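Local coordinates for cupin domain-containing protein (Rhodopseudomonas palustris, PDB 3LAG) that is of unknown function but belongs to the cupin family and probably binds metal, with nickel and calcium ions held in the crystal, at residues 24-28 with 79-85; 38-44 with 88-94. All blocks are in the same frame, centred on the assembly; numbering follows the deposited sequence.

How the interactions relate
Both contacts belong to the same cupin fold, about 17 Å apart between centres, on opposite sides of the chain's centre. Interaction 2 is buried: strands 39-43 and 88-94 run side by side, held by regular backbone hydrogen bonds and by mostly apolar side chains, with a calcium ligand at one end. Interaction 1 lies nearer the surface, where a tight turn meets an irregular loop and one asparagine, through its backbone and its side-chain amide, takes part in all the hydrogen bonds across. The two are tied by the chain, since the loop after strand 76-80 leads into strand 87-94, and by packing of Leu24 against Phe89.

Interaction 1: 24-28 with 79-85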
# COMPACT_ATOMS: atom_id res chain seq x y z
N LEU B 24 -0.17 10.22 -11.83
CA LEU B 24 0.41 10.68 -13.08
C LEU B 24 -0.67 10.81 -14.14
O LEU B 24 -1.16 9.81 -14.68
CB LEU B 24 1.50 9.73 -13.57
CG LEU B 24 2.90 10.01 -13.03
CD1 LEU B 24 3.01 9.65 -11.57
CD2 LEU B 24 3.91 9.22 -13.85
N PRO B 25 -1.05 12.05 -14.45
CA PRO B 25 -1.98 12.28 -15.57
C PRO B 25 -1.35 11.81 -16.90
O PRO B 25 -0.14 11.69 -17.01
CB PRO B 25 -2.13 13.80 -15.59
CG PRO B 25 -1.81 14.23 -14.21
CD PRO B 25 -0.73 13.30 -13.75
N PRO B 26 -2.18 11.58 -17.92
CA PRO B 26 -1.61 11.32 -19.25
C PRO B 26 -0.65 12.44 -19.65
O PRO B 26 -0.96 13.61 -19.44
CB PRO B 26 -2.84 11.29 -20.16
CG PRO B 26 -3.95 10.83 -19.23
CD PRO B 26 -3.64 11.47 -17.90
N GLY B 27 0.51 12.08 -20.19
CA GLY B 27 1.48 13.07 -20.62
C GLY B 27 2.31 13.68 -19.50
O GLY B 27 2.91 14.74 -19.68
N SER B 28 2.36 13.02 -18.35
CA SER B 28 3.13 13.53 -17.22
C SER B 28 4.42 12.74 -17.00
O SER B 28 4.62 11.66 -17.58
CB SER B 28 2.28 13.51 -15.94
OG SER B 28 2.03 12.19 -15.49
N VAL B 79 9.89 8.36 -14.39
CA VAL B 79 8.69 7.58 -14.63
C VAL B 79 7.67 8.49 -15.30
O VAL B 79 7.45 9.63 -14.87
CB VAL B 79 8.18 6.98 -13.33
CG1 VAL B 79 6.74 6.53 -13.46
CG2 VAL B 79 9.11 5.83 -12.91
N ARG B 80 7.07 7.99 -16.37
CA ARG B 80 6.18 8.79 -17.19
C ARG B 80 4.90 8.07 -17.51
O ARG B 80 4.83 6.84 -17.47
CB ARG B 80 6.87 9.15 -18.50
CG ARG B 80 8.26 9.70 -18.30
CD ARG B 80 8.91 10.05 -19.62
NE ARG B 80 8.29 11.19 -20.28
CZ ARG B 80 8.69 12.45 -20.15
NH1 ARG B 80 8.07 13.42 -20.80
NH2 ARG B 80 9.72 12.75 -19.36
N ASN B 81 3.88 8.84 -17.87
CA ASN B 81 2.64 8.27 -18.34
C ASN B 81 2.39 8.62 -19.81
O ASN B 81 2.02 9.75 -20.13
CB ASN B 81 1.48 8.74 -17.48
CG ASN B 81 0.19 8.03 -17.80
OD1 ASN B 81 0.14 7.17 -18.69
ND2 ASN B 81 -0.86 8.36 -17.06
N GLU B 82 2.64 7.64 -20.68
CA GLU B 82 2.39 7.81 -22.11
C GLU B 82 1.09 7.12 -22.52
O GLU B 82 0.80 6.99 -23.71
CB GLU B 82 3.57 7.29 -22.94
CG GLU B 82 4.94 7.82 -22.51
CD GLU B 82 5.10 9.32 -22.70
OE1 GLU B 82 4.26 9.93 -23.40
OE2 GLU B 82 6.07 9.89 -22.16
N SER B 83 0.32 6.68 -21.53
CA SER B 83 -0.95 6.02 -21.77
C SER B 83 -2.08 7.05 -21.72
O SER B 83 -1.85 8.24 -21.48
CB SER B 83 -1.20 4.92 -20.73
OG SER B 83 -1.74 5.42 -19.51
N THR B 84 -3.31 6.58 -21.93
CA THR B 84 -4.46 7.47 -21.92
C THR B 84 -5.15 7.53 -20.56
O THR B 84 -6.08 8.32 -20.37
CB THR B 84 -5.51 7.04 -22.96
OG1 THR B 84 -6.14 5.83 -22.54
CG2 THR B 84 -4.86 6.83 -24.31
N ALA B 85 -4.69 6.71 -19.61
CA ALA B 85 -5.32 6.58 -18.30
C ALA B 85 -4.41 7.11 -17.20
O ALA B 85 -3.20 6.92 -17.23
CB ALA B 85 -5.65 5.12 -18.03
O HOH W 1 5.01 11.99 -20.40
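Asn81 reaches across to the carbonyl of Leu24, just before the turn. Asn81 ND2 donates to Leu24 O at 2.8 Å; the oxygen lies nearly in the amide plane, yet the donor stands 41° above the carbonyl plane of Leu24. With CG anti to the backbone N (chi1 -172°), the amide is carried to this oxygen. The other N-H of Asn81 ND2 goes to Ala85 O at 2.8 Å, while OD1 accepts from Ser83 N, forming an Asx turn, and from Ser83 OG. Held on both sides, the amide can hardly rotate. A leucine in its place would probably leave the carbonyls of Leu24 and Ala85 without the amide N-H that each receives from here and the loop at Ser83 less firmly shaped.

The backbone of Asn81 joins in: Asn81 O accepts from Gly27 N (2.8 Å) and Asn81 N donates to Ser28 O (2.9 Å). Pro26 and Gly27 suit the two central places of a type II turn, glycine accepting the positive phi of 79°. The backbone bond Ser28 N to Pro25 O is weak, and Ser28 OG adds a second, in the carbonyl plane on a lone pair. Pro26 CB rests 3.5 Å from Ser83 O. Further in, the side chains of Leu24 and Val79 cross at about a right angle, Leu24 CD2 3.9 Å from Val79 CG1. Here two inter-strand connections pack at the end of a cupin beta-barrel.

Interaction 2: 38-44 with 88-94; sequences DYVVVPM and VFLEIEL. With CA (calcium ion), chain D.
Val40 and Ile92 exchange two backbone hydrogen bonds, as do Val42 and Leu90, so that strands 39-43 and 88-94 pair antiparallel, their axes at 165°. Leu94 N to Asp38 O and Met44 N to Val88 O, both 3.0 Å, extend the pairing at the two ends. Pro43, which has no N-H to give, fits because it occupies a non-hydrogen-bonded pair with Phe89.

Apolar packing covers one face, where the beta-branched Val40 and Val42, suited to an extended chain, stand beside Ile92 and Leu90; selenomethionine Met44 lays CG 3.7 Å from Leu90 CD1. On the other face, Val41 CG1 lies 4.1 Å from Phe89 CD1.

Tyr39 and Glu91 form a mixed contact there. With CG between the backbone N and the carbonyl carbon (chi1 65°), the ring leans toward Glu91, diagonal to it across the strands, and Tyr39 CD1 meets Glu91 CG at 3.5 Å, ring and carboxylate planes 53° apart. This is the side of the nickel site, and the ring also stacks on the nickel ligand His35.

Metal coordination occurs at the end of the pairing: Asp38 OD2 binds calcium at 2.4 Å together with two waters, while OD1 accepts from Ala73 N. Asp15 and Glu16 of the second subunit complete these protein ligands, so the ion bridges the dimer.

Strand 17-24 borders strand 87-94 on its far edge and strand 69-71 borders strand 39-43, while Val40 and Leu90 pack on Val17 and Val42 of the second subunit.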
# COMPACT_ATOMS: atom_id res chain seq x y z
N ASP B 38 15.17 1.69 0.23
CA ASP B 38 14.39 0.55 -0.24
C ASP B 38 12.92 0.92 -0.15
O ASP B 38 12.50 1.69 0.73
CB ASP B 38 14.64 -0.68 0.64
CG ASP B 38 16.05 -1.22 0.52
OD1 ASP B 38 16.82 -0.84 -0.39
OD2 ASP B 38 16.38 -2.06 1.36
N TYR B 39 12.12 0.35 -1.04
CA TYR B 39 10.72 0.72 -1.08
C TYR B 39 9.82 -0.38 -1.63
O TYR B 39 10.29 -1.41 -2.13
CB TYR B 39 10.50 2.04 -1.82
CG TYR B 39 10.84 2.06 -3.28
CD1 TYR B 39 9.85 1.95 -4.25
CD2 TYR B 39 12.15 2.22 -3.71
CE1 TYR B 39 10.15 2.00 -5.59
CE2 TYR B 39 12.47 2.26 -5.05
CZ TYR B 39 11.46 2.15 -5.98
OH TYR B 39 11.77 2.21 -7.32
N VAL B 40 8.53 -0.14 -1.48
CA VAL B 40 7.48 -1.00 -1.98
C VAL B 40 6.54 -0.14 -2.82
O VAL B 40 6.20 0.98 -2.43
CB VAL B 40 6.68 -1.64 -0.82
CG1 VAL B 40 5.44 -2.40 -1.32
CG2 VAL B 40 7.57 -2.53 0.03
N VAL B 41 6.15 -0.67 -3.97
CA VAL B 41 5.15 -0.04 -4.81
C VAL B 41 3.84 -0.79 -4.66
O VAL B 41 3.81 -2.02 -4.78
CB VAL B 41 5.58 -0.07 -6.30
CG1 VAL B 41 4.51 0.54 -7.20
CG2 VAL B 41 6.91 0.64 -6.47
N VAL B 42 2.76 -0.05 -4.41
CA VAL B 42 1.42 -0.63 -4.39
C VAL B 42 0.60 0.05 -5.47
O VAL B 42 0.15 1.19 -5.30
CB VAL B 42 0.72 -0.43 -3.03
CG1 VAL B 42 -0.65 -1.10 -3.06
CG2 VAL B 42 1.57 -1.00 -1.91
N PRO B 43 0.41 -0.64 -6.61
CA PRO B 43 -0.43 -0.04 -7.64
C PRO B 43 -1.87 0.01 -7.19
O PRO B 43 -2.41 -0.96 -6.64
CB PRO B 43 -0.27 -1.01 -8.82
CG PRO B 43 1.03 -1.73 -8.55
CD PRO B 43 1.04 -1.90 -7.06
N MSE B 44 -2.50 1.15 -7.41
CA MSE B 44 -3.90 1.33 -7.05
C MSE B 44 -4.82 1.15 -8.25
O MSE B 44 -6.04 1.15 -8.11
CB MSE B 44 -4.11 2.71 -6.43
CG MSE B 44 -3.30 2.97 -5.16
SE MSE B 44 -3.59 1.65 -3.74
CE MSE B 44 -5.52 1.73 -3.63
N VAL B 88 -1.85 5.56 -10.93
CA VAL B 88 -1.89 5.83 -9.50
C VAL B 88 -1.24 4.70 -8.74
O VAL B 88 -1.57 3.53 -8.92
CB VAL B 88 -3.32 6.00 -8.98
CG1 VAL B 88 -3.30 6.45 -7.53
CG2 VAL B 88 -4.10 6.99 -9.85
N PHE B 89 -0.29 5.05 -7.87
CA PHE B 89 0.35 4.06 -7.03
C PHE B 89 0.84 4.72 -5.75
O PHE B 89 1.09 5.93 -5.73
CB PHE B 89 1.52 3.35 -7.74
CG PHE B 89 2.59 4.28 -8.21
CD1 PHE B 89 3.72 4.52 -7.44
CD2 PHE B 89 2.51 4.87 -9.46
CE1 PHE B 89 4.73 5.37 -7.90
CE2 PHE B 89 3.51 5.72 -9.92
CZ PHE B 89 4.62 5.96 -9.13
N LEU B 90 0.94 3.93 -4.70
CA LEU B 90 1.59 4.36 -3.47
C LEU B 90 3.01 3.81 -3.45
O LEU B 90 3.27 2.69 -3.91
CB LEU B 90 0.81 3.91 -2.23
CG LEU B 90 -0.32 4.84 -1.77
CD1 LEU B 90 -1.34 5.12 -2.85
CD2 LEU B 90 -1.00 4.28 -0.52
N GLU B 91 3.92 4.62 -2.96
CA GLU B 91 5.29 4.21 -2.76
C GLU B 91 5.60 4.31 -1.28
O GLU B 91 5.43 5.36 -0.66
CB GLU B 91 6.20 5.11 -3.55
CG GLU B 91 7.40 4.40 -4.07
CD GLU B 91 7.99 5.11 -5.25
OE1 GLU B 91 7.86 4.62 -6.39
OE2 GLU B 91 8.58 6.18 -5.01
N ILE B 92 6.08 3.20 -0.73
CA ILE B 92 6.34 3.08 0.69
C ILE B 92 7.85 2.92 0.88
O ILE B 92 8.42 1.90 0.51
CB ILE B 92 5.58 1.88 1.29
CG1 ILE B 92 4.07 2.02 1.05
CG2 ILE B 92 5.86 1.76 2.78
CD1 ILE B 92 3.55 1.33 -0.20
N GLU B 93 8.48 3.96 1.42
CA GLU B 93 9.93 4.00 1.58
C GLU B 93 10.29 3.75 3.03
O GLU B 93 9.68 4.31 3.94
CB GLU B 93 10.46 5.37 1.15
CG GLU B 93 10.26 5.68 -0.31
CD GLU B 93 10.72 7.08 -0.63
OE1 GLU B 93 9.96 8.03 -0.34
OE2 GLU B 93 11.84 7.23 -1.16
N LEU B 94 11.30 2.89 3.25
CA LEU B 94 11.72 2.53 4.61
C LEU B 94 12.93 3.36 5.04
O LEU B 94 13.90 3.52 4.28
CB LEU B 94 12.06 1.04 4.72
CG LEU B 94 10.90 0.07 4.49
CD1 LEU B 94 9.64 0.59 5.17
CD2 LEU B 94 10.65 -0.17 3.00
CA CA D . 17.69 -3.17 3.04
O HOH W 2 19.46 -3.54 1.41
O HOH W 3 16.63 -4.61 1.11